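Local coordinates for protein glycosyl hydrolase family 26 (Bacteroides ovatus, PDB 4ZXO) that probably hydrolyses internal beta-1,4-mannosidic linkages in galactomannan, as a family 26 beta-mannanase with a TIM-barrel fold, at residues T120-A123 and S124-G128; E182-K185 and T186-R189. All coordinates share one frame; numbering follows the deposited sequence.

Contact 1 (T120-A123 and S124-G128)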
loop_
_atom_site.group_PDB
_atom_site.type_symbol
_atom_site.label_atom_id
_atom_site.label_comp_id
_atom_site.label_asym_id
_atom_site.label_seq_id
_atom_site.Cartn_x
_atom_site.Cartn_y
_atom_site.Cartn_z
ATOM N N THR A 120 -5.993 24.319 -6.599
ATOM C CA THR A 120 -4.715 25.043 -6.441
ATOM C C THR A 120 -3.987 24.669 -5.155
ATOM O O THR A 120 -3.092 25.405 -4.695
ATOM C CB THR A 120 -4.919 26.585 -6.505
ATOM O OG1 THR A 120 -5.599 27.072 -5.346
ATOM C CG2 THR A 120 -5.707 26.962 -7.763
ATOM N N VAL A 121 -4.362 23.517 -4.576
ATOM C CA VAL A 121 -3.822 23.115 -3.297
ATOM C C VAL A 121 -2.381 22.726 -3.423
ATOM O O VAL A 121 -1.565 23.201 -2.613
ATOM C CB VAL A 121 -4.628 21.984 -2.661
ATOM C CG1 VAL A 121 -4.051 21.525 -1.292
ATOM C CG2 VAL A 121 -6.059 22.437 -2.488
ATOM N N VAL A 122 -2.034 21.913 -4.420
ATOM C CA VAL A 122 -0.640 21.517 -4.593
ATOM C C VAL A 122 0.218 22.761 -4.859
ATOM O O VAL A 122 1.297 22.885 -4.291
ATOM C CB VAL A 122 -0.488 20.470 -5.732
ATOM C CG1 VAL A 122 0.956 20.120 -5.973
ATOM C CG2 VAL A 122 -1.273 19.199 -5.359
ATOM N N ALA A 123 -0.247 23.690 -5.697
ATOM C CA ALA A 123 0.515 24.910 -5.913
ATOM C C ALA A 123 0.848 25.603 -4.592
ATOM O O ALA A 123 1.933 26.133 -4.416
ATOM C CB ALA A 123 -0.225 25.880 -6.826
ATOM N N SER A 124 -0.095 25.603 -3.669
ATOM C CA SER A 124 0.107 26.310 -2.401
ATOM C C SER A 124 1.151 25.642 -1.478
ATOM O O SER A 124 1.625 26.268 -0.503
ATOM C CB SER A 124 -1.215 26.446 -1.641
ATOM O OG SER A 124 -1.502 25.312 -0.837
ATOM N N VAL A 125 1.522 24.390 -1.752
ATOM C CA VAL A 125 2.564 23.787 -0.917
ATOM C C VAL A 125 3.924 23.720 -1.598
ATOM O O VAL A 125 4.873 23.176 -1.033
ATOM C CB VAL A 125 2.201 22.343 -0.414
ATOM C CG1 VAL A 125 0.919 22.371 0.393
ATOM C CG2 VAL A 125 2.196 21.304 -1.589
ATOM N N MET A 126 4.011 24.238 -2.812
ATOM C CA MET A 126 5.318 24.403 -3.471
ATOM C C MET A 126 6.150 25.439 -2.740
ATOM O O MET A 126 5.592 26.269 -2.022
ATOM C CB MET A 126 5.136 24.809 -4.928
ATOM C CG MET A 126 4.258 23.857 -5.752
ATOM S SD MET A 126 5.024 22.255 -6.158
ATOM C CE MET A 126 4.459 21.222 -4.741
ATOM N N GLN A 127 7.454 25.436 -2.994
ATOM C CA GLN A 127 8.332 26.451 -2.432
ATOM C C GLN A 127 7.751 27.838 -2.700
ATOM O O GLN A 127 7.330 28.132 -3.820
ATOM C CB GLN A 127 9.744 26.322 -3.037
ATOM C CG GLN A 127 10.685 27.446 -2.664
ATOM C CD GLN A 127 11.176 27.364 -1.244
ATOM O OE1 GLN A 127 11.497 26.279 -0.744
ATOM N NE2 GLN A 127 11.303 28.533 -0.593
ATOM N N GLY A 128 7.721 28.698 -1.689
ATOM C CA GLY A 128 7.118 29.998 -1.896
ATOM C C GLY A 128 5.611 30.064 -1.680
ATOM O O GLY A 128 5.035 31.150 -1.585
#
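The short helix 121-125, one of the elements outside the barrel strands of this GH26 enzyme, is where Val121 meets Ser124 and Val122 meets Met126. Its backbone hydrogen bonding is irregular, and several of the bonds are weak. Ser124 N bonds to Thr120 O at 3.2 Å, an i+4 bond. Further on the spacing shortens to i+3. Val125 N reaches Val122 O at 3.0 Å, and Met126 N reaches Ala123 O at 3.2 Å. In both of these the donor stands well above the carbonyl plane.

The Ser124 hydroxyl binds back to the same chain. OG lies between the backbone N and the carbonyl carbon (chi1 86°), which turns it to Val121 O. The hydrogen bond Ser124 OG to Val121 O is 2.8 Å long and lies in the carbonyl plane, on a lone pair. Asn131 ND2 also bonds to this hydroxyl, so the helix is tied to the chain that follows it.

The apolar contact is between Val122 and Met126. The Met126 chain, bent at chi2 and chi3, folds back over the last turn and brings CE to 3.9 Å from Val122 CG1. Two carbon atoms also lie against the carbonyl oxygen of Val122: Val125 CG2 is 3.3 Å from Val122 O, and Met126 CE is 3.6 Å from it. Val125 also touches Leu187 of helix 181-197 and Met135 of helix 132-147.

An alanine in place of Ser124 would probably leave both Val121 O and Asn131 ND2 without their hydroxyl partner and weaken the tie to the following chain. The backbone N-H groups of Ser124 and Val125 bond only weakly to Val121 O, so the buried hydroxyl supplies the short, in-plane bond to that oxygen and is satisfied on both counts by protein partners.

Contact 2 (E182-K185 and T186-R189); sequences EQYK and TLWR. With PO4 (phosphate ion), chain C.
Tyr184 carries its ring with CG anti to the backbone N (chi1 179°), while Trp188 has CG anti to its carbonyl carbon (chi1 -85°); the two side chains then run side by side. They are one turn apart on helix 181-197, an i, i+4 aromatic pair in the TIM-barrel fold. The pair is an offset edge-to-face stack. The Trp188 edge turns toward the Tyr184 face, with the planes at 72°. Trp188 CD1 comes to 3.4 Å from Tyr184 CE2, their closest carbon contact. Trp188 NE1 donates to Tyr184 OH at 2.9 Å, close to the indole plane. Tyr184 OH is also hydrogen-bonded to Trp164 O, and the Tyr184 ring stacks on His167.

Elsewhere on the helix, Glu182 O accepts two bonds from Thr186. The backbone N and OG1 arrive from opposite faces of the carbonyl plane, with OG1 at 2.8 Å. Lys185 NZ makes a weak salt bridge to Glu182 OE2 at 3.4 Å. The Arg189 guanidinium has Lys185 O over one face. Glu182 OE1 lies at its edge, 4.3 Å from Arg189 NH2, too far for a salt bridge, though the charges probably still attract. Gln183 NE2 donates a nearly straight bond of 2.9 Å to phosphate O2.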
loop_
_atom_site.group_PDB
_atom_site.type_symbol
_atom_site.label_atom_id
_atom_site.label_comp_id
_atom_site.label_asym_id
_atom_site.label_seq_id
_atom_site.Cartn_x
_atom_site.Cartn_y
_atom_site.Cartn_z
ATOM N N GLU A 182 4.769 18.463 -13.089
ATOM C CA GLU A 182 5.935 18.911 -12.358
ATOM C C GLU A 182 5.610 19.221 -10.913
ATOM O O GLU A 182 6.428 18.920 -10.028
ATOM C CB GLU A 182 6.559 20.145 -13.034
ATOM C CG GLU A 182 7.372 19.709 -14.258
ATOM C CD GLU A 182 8.376 18.516 -14.004
ATOM O OE1 GLU A 182 9.192 18.560 -13.041
ATOM O OE2 GLU A 182 8.331 17.515 -14.790
ATOM N N GLN A 183 4.449 19.832 -10.670
ATOM C CA GLN A 183 4.026 20.060 -9.302
ATOM C C GLN A 183 3.881 18.736 -8.532
ATOM O O GLN A 183 4.323 18.596 -7.373
ATOM C CB GLN A 183 2.697 20.812 -9.275
ATOM C CG GLN A 183 2.887 22.302 -9.617
ATOM C CD GLN A 183 1.565 23.025 -9.826
ATOM O OE1 GLN A 183 0.544 22.430 -10.218
ATOM N NE2 GLN A 183 1.569 24.308 -9.539
ATOM N N TYR A 184 3.227 17.754 -9.172
ATOM C CA TYR A 184 3.049 16.450 -8.538
ATOM C C TYR A 184 4.422 15.797 -8.223
ATOM O O TYR A 184 4.634 15.224 -7.129
ATOM C CB TYR A 184 2.209 15.540 -9.444
ATOM C CG TYR A 184 2.019 14.175 -8.840
ATOM C CD1 TYR A 184 1.036 13.915 -7.860
ATOM C CD2 TYR A 184 2.866 13.120 -9.230
ATOM C CE1 TYR A 184 0.902 12.622 -7.276
ATOM C CE2 TYR A 184 2.730 11.866 -8.649
ATOM C CZ TYR A 184 1.730 11.633 -7.701
ATOM O OH TYR A 184 1.675 10.379 -7.158
ATOM N N LYS A 185 5.343 15.844 -9.197
ATOM C CA LYS A 185 6.672 15.263 -8.943
ATOM C C LYS A 185 7.335 15.987 -7.804
ATOM O O LYS A 185 8.073 15.368 -7.060
ATOM C CB LYS A 185 7.579 15.319 -10.184
ATOM C CG LYS A 185 7.086 14.412 -11.315
ATOM C CD LYS A 185 7.915 14.587 -12.564
ATOM C CE LYS A 185 7.264 13.867 -13.687
ATOM N NZ LYS A 185 8.043 14.151 -14.984
ATOM N N THR A 186 7.094 17.303 -7.662
ATOM C CA THR A 186 7.683 18.050 -6.545
ATOM C C THR A 186 7.137 17.575 -5.199
ATOM O O THR A 186 7.899 17.543 -4.223
ATOM C CB THR A 186 7.439 19.548 -6.709
ATOM O OG1 THR A 186 8.007 19.944 -7.956
ATOM C CG2 THR A 186 8.097 20.354 -5.580
ATOM N N LEU A 187 5.867 17.159 -5.140
ATOM C CA LEU A 187 5.356 16.561 -3.887
ATOM C C LEU A 187 6.213 15.392 -3.467
ATOM O O LEU A 187 6.571 15.242 -2.317
ATOM C CB LEU A 187 3.937 16.029 -4.012
ATOM C CG LEU A 187 2.818 17.051 -3.964
ATOM C CD1 LEU A 187 1.498 16.344 -4.203
ATOM C CD2 LEU A 187 2.868 17.805 -2.647
ATOM N N TRP A 188 6.508 14.537 -4.426
ATOM C CA TRP A 188 7.346 13.400 -4.161
ATOM C C TRP A 188 8.746 13.799 -3.757
ATOM O O TRP A 188 9.283 13.231 -2.793
ATOM C CB TRP A 188 7.426 12.521 -5.386
ATOM C CG TRP A 188 6.271 11.534 -5.497
ATOM C CD1 TRP A 188 5.182 11.609 -6.321
ATOM C CD2 TRP A 188 6.132 10.320 -4.751
ATOM N NE1 TRP A 188 4.380 10.506 -6.145
ATOM C CE2 TRP A 188 4.953 9.685 -5.208
ATOM C CE3 TRP A 188 6.905 9.692 -3.754
ATOM C CZ2 TRP A 188 4.506 8.472 -4.685
ATOM C CZ3 TRP A 188 6.463 8.452 -3.247
ATOM C CH2 TRP A 188 5.284 7.859 -3.716
ATOM N N ARG A 189 9.339 14.776 -4.437
ATOM C CA ARG A 189 10.661 15.207 -4.038
ATOM C C ARG A 189 10.699 15.811 -2.637
ATOM O O ARG A 189 11.622 15.504 -1.850
ATOM C CB ARG A 189 11.198 16.187 -5.066
ATOM C CG ARG A 189 11.549 15.458 -6.381
ATOM C CD ARG A 189 12.558 16.230 -7.203
ATOM N NE ARG A 189 12.050 17.562 -7.458
ATOM C CZ ARG A 189 11.264 17.919 -8.488
ATOM N NH1 ARG A 189 10.885 19.192 -8.552
ATOM N NH2 ARG A 189 10.915 17.043 -9.456
HETATM P P PO4 C . -2.087 26.248 -10.367
HETATM O O1 PO4 C . -2.539 25.573 -11.623
HETATM O O2 PO4 C . -0.605 26.135 -10.256
HETATM O O3 PO4 C . -2.443 27.770 -10.474
HETATM O O4 PO4 C . -2.861 25.588 -9.261
#

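Contact 1 and contact 2 have centres about 10 Å apart and touch directly, so helix 121-125 packs on helix 181-197. Val125 CG2 meets Leu187 CD2 at 3.7 Å. Met126 lies across the start of the second helix: its SD is 3.7 Å from Thr186 CG2, and its CE is equally close to Gln183 O. Ala123 CB lies 3.6 Å from Gln183 NE2. The phosphate sits at this junction, its nearest atom about 3 Å from the side chain of Ala123, and is hydrogen-bonded by Gln183. It probably comes from the crystallisation liquor, so it does not by itself mark a functional site. The potassium site at Ser328, Ser330 and Ile333 includes no residue of either contact.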